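Putative oxidoreductase molybdopterin-binding subunit (PDB 4ZOH) binds a pterin cytosine dinucleotide cofactor and probably acts as the molybdopterin-binding subunit of an oxidoreductase of the xanthine dehydrogenase and aldehyde oxidase family. Local coordinates at residues A35-K49 with I95-Y107. Residues are numbered along the deposited sequence; the frame is centred on the assembly and turned at random.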
loop_
_atom_site.group_PDB
_atom_site.type_symbol
_atom_site.label_atom_id
_atom_site.label_comp_id
_atom_site.label_asym_id
_atom_site.label_seq_id
_atom_site.Cartn_x
_atom_site.Cartn_y
_atom_site.Cartn_z
ATOM N N ALA A 35 -4.181 10.255 17.267
ATOM C CA ALA A 35 -4.575 9.729 18.576
ATOM C C ALA A 35 -5.704 10.600 19.121
ATOM O O ALA A 35 -5.782 11.800 18.780
ATOM C CB ALA A 35 -3.359 9.686 19.514
ATOM N N PHE A 36 -6.569 10.013 19.956
ATOM C CA PHE A 36 -7.634 10.741 20.593
ATOM C C PHE A 36 -7.349 11.047 22.058
ATOM O O PHE A 36 -6.866 10.184 22.786
ATOM C CB PHE A 36 -8.974 10.028 20.418
ATOM C CG PHE A 36 -9.393 9.920 18.998
ATOM C CD1 PHE A 36 -10.452 10.731 18.493
ATOM C CD2 PHE A 36 -8.735 9.012 18.121
ATOM C CE1 PHE A 36 -10.855 10.659 17.173
ATOM C CE2 PHE A 36 -9.156 8.942 16.780
ATOM C CZ PHE A 36 -10.195 9.764 16.300
ATOM N N VAL A 37 -7.609 12.300 22.467
ATOM C CA VAL A 37 -7.672 12.701 23.886
ATOM C C VAL A 37 -9.033 12.238 24.365
ATOM O O VAL A 37 -10.040 12.400 23.648
ATOM C CB VAL A 37 -7.534 14.254 24.086
ATOM C CG1 VAL A 37 -7.518 14.644 25.584
ATOM C CG2 VAL A 37 -6.266 14.782 23.396
ATOM N N ARG A 38 -9.062 11.609 25.536
ATOM C CA ARG A 38 -10.343 11.037 26.091
ATOM C C ARG A 38 -10.728 11.640 27.453
ATOM O O ARG A 38 -9.827 12.107 28.199
ATOM C CB ARG A 38 -10.194 9.514 26.248
ATOM C CG ARG A 38 -10.166 8.825 24.876
ATOM C CD ARG A 38 -9.658 7.377 25.020
ATOM N NE ARG A 38 -9.352 6.809 23.722
ATOM C CZ ARG A 38 -10.210 6.399 22.822
ATOM N NH1 ARG A 38 -11.507 6.415 23.029
ATOM N NH2 ARG A 38 -9.736 5.886 21.673
ATOM N N SER A 39 -12.034 11.671 27.748
ATOM C CA SER A 39 -12.515 12.244 29.019
ATOM C C SER A 39 -11.889 11.504 30.185
ATOM O O SER A 39 -11.879 10.226 30.223
ATOM C CB SER A 39 -14.021 12.208 29.130
ATOM O OG SER A 39 -14.392 12.902 30.313
ATOM N N LYS A 40 -11.329 12.265 31.119
ATOM C CA LYS A 40 -10.955 11.644 32.390
ATOM C C LYS A 40 -12.106 11.680 33.401
ATOM O O LYS A 40 -11.976 11.162 34.488
ATOM C CB LYS A 40 -9.679 12.219 32.957
ATOM C CG LYS A 40 -9.872 13.653 33.402
ATOM C CD LYS A 40 -8.938 13.974 34.570
ATOM C CE LYS A 40 -7.917 15.029 34.217
ATOM N NZ LYS A 40 -6.765 15.010 35.186
ATOM N N TYR A 41 -13.264 12.215 33.021
ATOM C CA TYR A 41 -14.426 12.270 33.937
ATOM C C TYR A 41 -15.664 11.616 33.372
ATOM O O TYR A 41 -15.850 11.595 32.144
ATOM C CB TYR A 41 -14.763 13.738 34.283
ATOM C CG TYR A 41 -13.701 14.405 35.139
ATOM C CD1 TYR A 41 -13.487 14.002 36.471
ATOM C CD2 TYR A 41 -12.918 15.482 34.637
ATOM C CE1 TYR A 41 -12.519 14.633 37.252
ATOM C CE2 TYR A 41 -11.946 16.114 35.421
ATOM C CZ TYR A 41 -11.773 15.699 36.723
ATOM O OH TYR A 41 -10.822 16.281 37.517
ATOM N N PRO A 42 -16.519 11.052 34.261
ATOM C CA PRO A 42 -17.759 10.421 33.808
ATOM C C PRO A 42 -18.779 11.364 33.199
ATOM O O PRO A 42 -19.587 10.956 32.314
ATOM C CB PRO A 42 -18.325 9.769 35.093
ATOM C CG PRO A 42 -17.528 10.363 36.224
ATOM C CD PRO A 42 -16.204 10.758 35.681
ATOM N N HIS A 43 -18.794 12.605 33.684
ATOM C CA HIS A 43 -19.779 13.622 33.216
ATOM C C HIS A 43 -19.252 15.022 33.494
ATOM O O HIS A 43 -18.961 15.381 34.637
ATOM C CB HIS A 43 -21.152 13.466 33.856
ATOM C CG HIS A 43 -22.268 14.134 33.094
ATOM N ND1 HIS A 43 -23.551 14.289 33.607
ATOM C CD2 HIS A 43 -22.289 14.697 31.865
ATOM C CE1 HIS A 43 -24.326 14.860 32.701
ATOM N NE2 HIS A 43 -23.581 15.121 31.630
ATOM N N ALA A 44 -19.049 15.786 32.422
ATOM C CA ALA A 44 -18.378 17.094 32.509
ATOM C C ALA A 44 -18.711 17.940 31.319
ATOM O O ALA A 44 -18.957 17.420 30.191
ATOM C CB ALA A 44 -16.871 16.989 32.667
ATOM N N ARG A 45 -18.743 19.251 31.582
ATOM C CA ARG A 45 -18.657 20.214 30.478
ATOM C C ARG A 45 -17.222 20.387 30.130
ATOM O O ARG A 45 -16.355 20.300 31.003
ATOM C CB ARG A 45 -19.382 21.546 30.761
ATOM C CG ARG A 45 -20.840 21.308 30.454
ATOM C CD ARG A 45 -21.637 22.585 30.391
ATOM N NE ARG A 45 -23.057 22.257 30.373
ATOM C CZ ARG A 45 -23.821 22.098 31.458
ATOM N NH1 ARG A 45 -23.328 22.227 32.716
ATOM N NH2 ARG A 45 -25.107 21.792 31.262
ATOM N N ILE A 46 -16.974 20.559 28.834
ATOM C CA ILE A 46 -15.595 20.656 28.340
ATOM C C ILE A 46 -15.317 21.860 27.423
ATOM O O ILE A 46 -16.164 22.222 26.603
ATOM C CB ILE A 46 -15.167 19.343 27.584
ATOM C CG1 ILE A 46 -16.267 18.876 26.625
ATOM C CG2 ILE A 46 -14.728 18.243 28.588
ATOM C CD1 ILE A 46 -15.726 18.188 25.364
ATOM N N LYS A 47 -14.109 22.391 27.537
ATOM C CA LYS A 47 -13.535 23.352 26.559
ATOM C C LYS A 47 -12.170 22.864 26.256
ATOM O O LYS A 47 -11.383 22.559 27.169
ATOM C CB LYS A 47 -13.391 24.792 27.102
ATOM C CG LYS A 47 -14.583 25.682 26.823
ATOM C CD LYS A 47 -14.244 27.167 26.998
ATOM C CE LYS A 47 -14.008 27.850 25.638
ATOM N NZ LYS A 47 -13.299 29.167 25.729
ATOM N N VAL A 48 -11.913 22.759 24.970
ATOM C CA VAL A 48 -10.644 22.285 24.508
ATOM C C VAL A 48 -10.077 23.359 23.625
ATOM O O VAL A 48 -10.746 23.799 22.706
ATOM C CB VAL A 48 -10.753 20.997 23.646
ATOM C CG1 VAL A 48 -9.384 20.409 23.527
ATOM C CG2 VAL A 48 -11.713 19.984 24.229
ATOM N N LYS A 49 -8.848 23.771 23.910
ATOM C CA LYS A 49 -8.179 24.748 23.079
ATOM C C LYS A 49 -7.704 24.089 21.758
ATOM O O LYS A 49 -6.791 23.204 21.777
ATOM C CB LYS A 49 -6.982 25.325 23.814
ATOM C CG LYS A 49 -6.501 26.564 23.104
ATOM C CD LYS A 49 -5.397 27.239 23.877
ATOM C CE LYS A 49 -5.023 28.533 23.185
ATOM N NZ LYS A 49 -3.554 28.646 23.224
ATOM N N ILE A 95 -0.411 14.486 22.789
ATOM C CA ILE A 95 -1.583 14.302 23.661
ATOM C C ILE A 95 -1.379 15.110 24.988
ATOM O O ILE A 95 -2.280 15.783 25.456
ATOM C CB ILE A 95 -1.851 12.799 24.003
ATOM C CG1 ILE A 95 -2.438 12.015 22.820
ATOM C CG2 ILE A 95 -2.801 12.675 25.218
ATOM C CD1 ILE A 95 -3.908 12.248 22.565
ATOM N N GLU A 96 -0.190 15.043 25.556
ATOM C CA GLU A 96 0.136 15.682 26.835
ATOM C C GLU A 96 0.095 17.212 26.804
ATOM O O GLU A 96 0.082 17.838 27.860
ATOM C CB GLU A 96 1.538 15.297 27.240
ATOM C CG GLU A 96 1.695 13.818 27.527
ATOM C CD GLU A 96 3.130 13.432 27.798
ATOM O OE1 GLU A 96 4.048 14.150 27.361
ATOM O OE2 GLU A 96 3.337 12.400 28.444
ATOM N N SER A 97 0.082 17.807 25.608
ATOM C CA SER A 97 -0.030 19.258 25.459
ATOM C C SER A 97 -1.433 19.721 25.329
ATOM O O SER A 97 -1.644 20.930 25.363
ATOM C CB SER A 97 0.710 19.756 24.214
ATOM O OG SER A 97 2.065 19.458 24.383
ATOM N N VAL A 98 -2.402 18.822 25.127
ATOM C CA VAL A 98 -3.744 19.313 24.871
ATOM C C VAL A 98 -4.259 19.954 26.166
ATOM O O VAL A 98 -3.871 19.530 27.239
ATOM C CB VAL A 98 -4.674 18.236 24.343
ATOM C CG1 VAL A 98 -6.051 18.809 23.997
ATOM C CG2 VAL A 98 -4.059 17.551 23.110
ATOM N N GLU A 99 -5.070 21.001 26.022
ATOM C CA GLU A 99 -5.528 21.856 27.100
ATOM C C GLU A 99 -7.030 21.746 27.209
ATOM O O GLU A 99 -7.786 22.224 26.357
ATOM C CB GLU A 99 -5.136 23.332 26.838
ATOM C CG GLU A 99 -3.771 23.752 27.403
ATOM C CD GLU A 99 -3.331 25.139 26.883
ATOM O OE1 GLU A 99 -4.151 26.108 26.932
ATOM O OE2 GLU A 99 -2.180 25.255 26.387
ATOM N N VAL A 100 -7.476 21.071 28.262
ATOM C CA VAL A 100 -8.912 20.764 28.393
ATOM C C VAL A 100 -9.402 21.433 29.641
ATOM O O VAL A 100 -8.764 21.352 30.689
ATOM C CB VAL A 100 -9.216 19.234 28.492
ATOM C CG1 VAL A 100 -10.717 19.035 28.571
ATOM C CG2 VAL A 100 -8.596 18.480 27.288
ATOM N N GLU A 101 -10.531 22.080 29.522
ATOM C CA GLU A 101 -11.102 22.652 30.702
ATOM C C GLU A 101 -12.395 21.874 31.005
ATOM O O GLU A 101 -13.354 21.821 30.182
ATOM C CB GLU A 101 -11.264 24.188 30.557
ATOM C CG GLU A 101 -12.444 24.792 31.351
ATOM C CD GLU A 101 -12.940 26.174 30.853
ATOM O OE1 GLU A 101 -14.183 26.338 30.647
ATOM O OE2 GLU A 101 -12.094 27.087 30.654
ATOM N N TYR A 102 -12.403 21.267 32.193
ATOM C CA TYR A 102 -13.539 20.473 32.680
ATOM C C TYR A 102 -14.405 21.182 33.745
ATOM O O TYR A 102 -13.890 21.749 34.669
ATOM C CB TYR A 102 -13.010 19.187 33.322
ATOM C CG TYR A 102 -12.296 18.141 32.436
ATOM C CD1 TYR A 102 -13.029 17.208 31.694
ATOM C CD2 TYR A 102 -10.902 18.007 32.464
ATOM C CE1 TYR A 102 -12.366 16.179 30.974
ATOM C CE2 TYR A 102 -10.241 17.018 31.743
ATOM C CZ TYR A 102 -11.001 16.099 31.002
ATOM O OH TYR A 102 -10.374 15.089 30.322
ATOM N N GLU A 103 -15.708 21.097 33.597
ATOM C CA GLU A 103 -16.651 21.378 34.684
ATOM C C GLU A 103 -17.374 20.093 35.086
ATOM O O GLU A 103 -18.274 19.654 34.375
ATOM C CB GLU A 103 -17.665 22.443 34.242
ATOM C CG GLU A 103 -16.985 23.788 34.046
ATOM C CD GLU A 103 -17.817 24.782 33.239
ATOM O OE1 GLU A 103 -19.075 24.619 33.043
ATOM O OE2 GLU A 103 -17.159 25.767 32.852
ATOM N N GLU A 104 -16.947 19.492 36.196
ATOM C CA GLU A 104 -17.459 18.204 36.627
ATOM C C GLU A 104 -18.910 18.345 36.938
ATOM O O GLU A 104 -19.266 19.245 37.667
ATOM C CB GLU A 104 -16.740 17.730 37.850
ATOM C CG GLU A 104 -15.460 17.001 37.574
ATOM C CD GLU A 104 -14.711 16.879 38.866
ATOM O OE1 GLU A 104 -14.689 15.772 39.473
ATOM O OE2 GLU A 104 -14.197 17.928 39.301
ATOM N N LEU A 105 -19.730 17.515 36.295
ATOM C CA LEU A 105 -21.146 17.397 36.566
ATOM C C LEU A 105 -21.427 16.142 37.338
ATOM O O LEU A 105 -20.541 15.273 37.547
ATOM C CB LEU A 105 -21.967 17.387 35.295
ATOM C CG LEU A 105 -21.580 18.540 34.394
ATOM C CD1 LEU A 105 -22.196 18.325 33.019
ATOM C CD2 LEU A 105 -22.037 19.871 35.029
ATOM N N ASP A 106 -22.672 16.065 37.788
ATOM C CA ASP A 106 -23.116 14.901 38.504
ATOM C C ASP A 106 -23.381 13.784 37.455
ATOM O O ASP A 106 -23.865 14.038 36.331
ATOM C CB ASP A 106 -24.373 15.217 39.381
ATOM C CG ASP A 106 -24.673 14.105 40.444
ATOM O OD1 ASP A 106 -23.754 13.338 40.852
ATOM O OD2 ASP A 106 -25.844 13.993 40.859
ATOM N N TYR A 107 -23.119 12.556 37.893
ATOM C CA TYR A 107 -23.187 11.377 37.041
ATOM C C TYR A 107 -23.829 10.179 37.721
ATOM O O TYR A 107 -23.871 10.101 38.958
ATOM C CB TYR A 107 -21.779 11.029 36.641
ATOM C CG TYR A 107 -20.852 10.787 37.774
ATOM C CD1 TYR A 107 -20.639 9.478 38.229
ATOM C CD2 TYR A 107 -20.118 11.821 38.353
ATOM C CE1 TYR A 107 -19.774 9.203 39.252
ATOM C CE2 TYR A 107 -19.254 11.547 39.389
ATOM C CZ TYR A 107 -19.101 10.219 39.827
ATOM O OH TYR A 107 -18.239 9.871 40.819
HETATM O O HOH W 1 -21.151 23.424 33.878
HETATM O O HOH W 2 -5.069 22.308 23.478
#
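Arg45 pairs with Glu103 and Lys47 with Glu101, the hydrogen-bonded pairs of antiparallel strands 44-48 and 100-104, whose axes lie at 162°. Lys49 N adds a bond to Glu99 O beyond them. Past the other end, Leu105 N donates a hydrogen bond to His43 O (2.8 Å).

Two side-chain polar bonds fix the loop between strands 32-38 and 44-48. Lys40 N donates to Tyr102 OH at 3.1 Å. His43 ND1 donates to Asp106 O at 2.8 Å, and His43 NE2 is held by Glu72. On the face that carries Arg45, Lys47, Glu101 and Glu103, a water bridges Arg45 NH1 and Glu103 OE1.

Tyr102 pairs with Tyr41 edge-to-face, the planes at 84°. With CG beside its backbone N (chi1 -66°), the Tyr102 ring reaches the loop. Tyr41 turns its edge to one face of it, CD2 3.4 Å from Tyr102 CD1. Val100 CG1 covers the opposite face. With an alanine in place of Tyr102, the Tyr41 edge would probably lose its ring face and Lys40 N its acceptor. Separate CH-pi contacts put Glu104 CG over the Tyr41 ring, 3.7 Å from its centroid, Pro42 CG over Tyr107, and Leu105 CD1 over His43.

Ile46 CG2 packs on Tyr102 CD1 (3.7 Å), and Val48 CG1 on Val98 CG1. Val37 CG2 meets both Ile95 CD1 and Val98 CG2, each at 3.6 Å.

This is part of the a/b hammerhead domain. Strand 44-48 is central in a three-stranded sheet, between 72-73 and 100-104. Tyr102 and Val98 also touch strand 79-85, which pairs with strand 32-38 in the neighbouring mixed sheet.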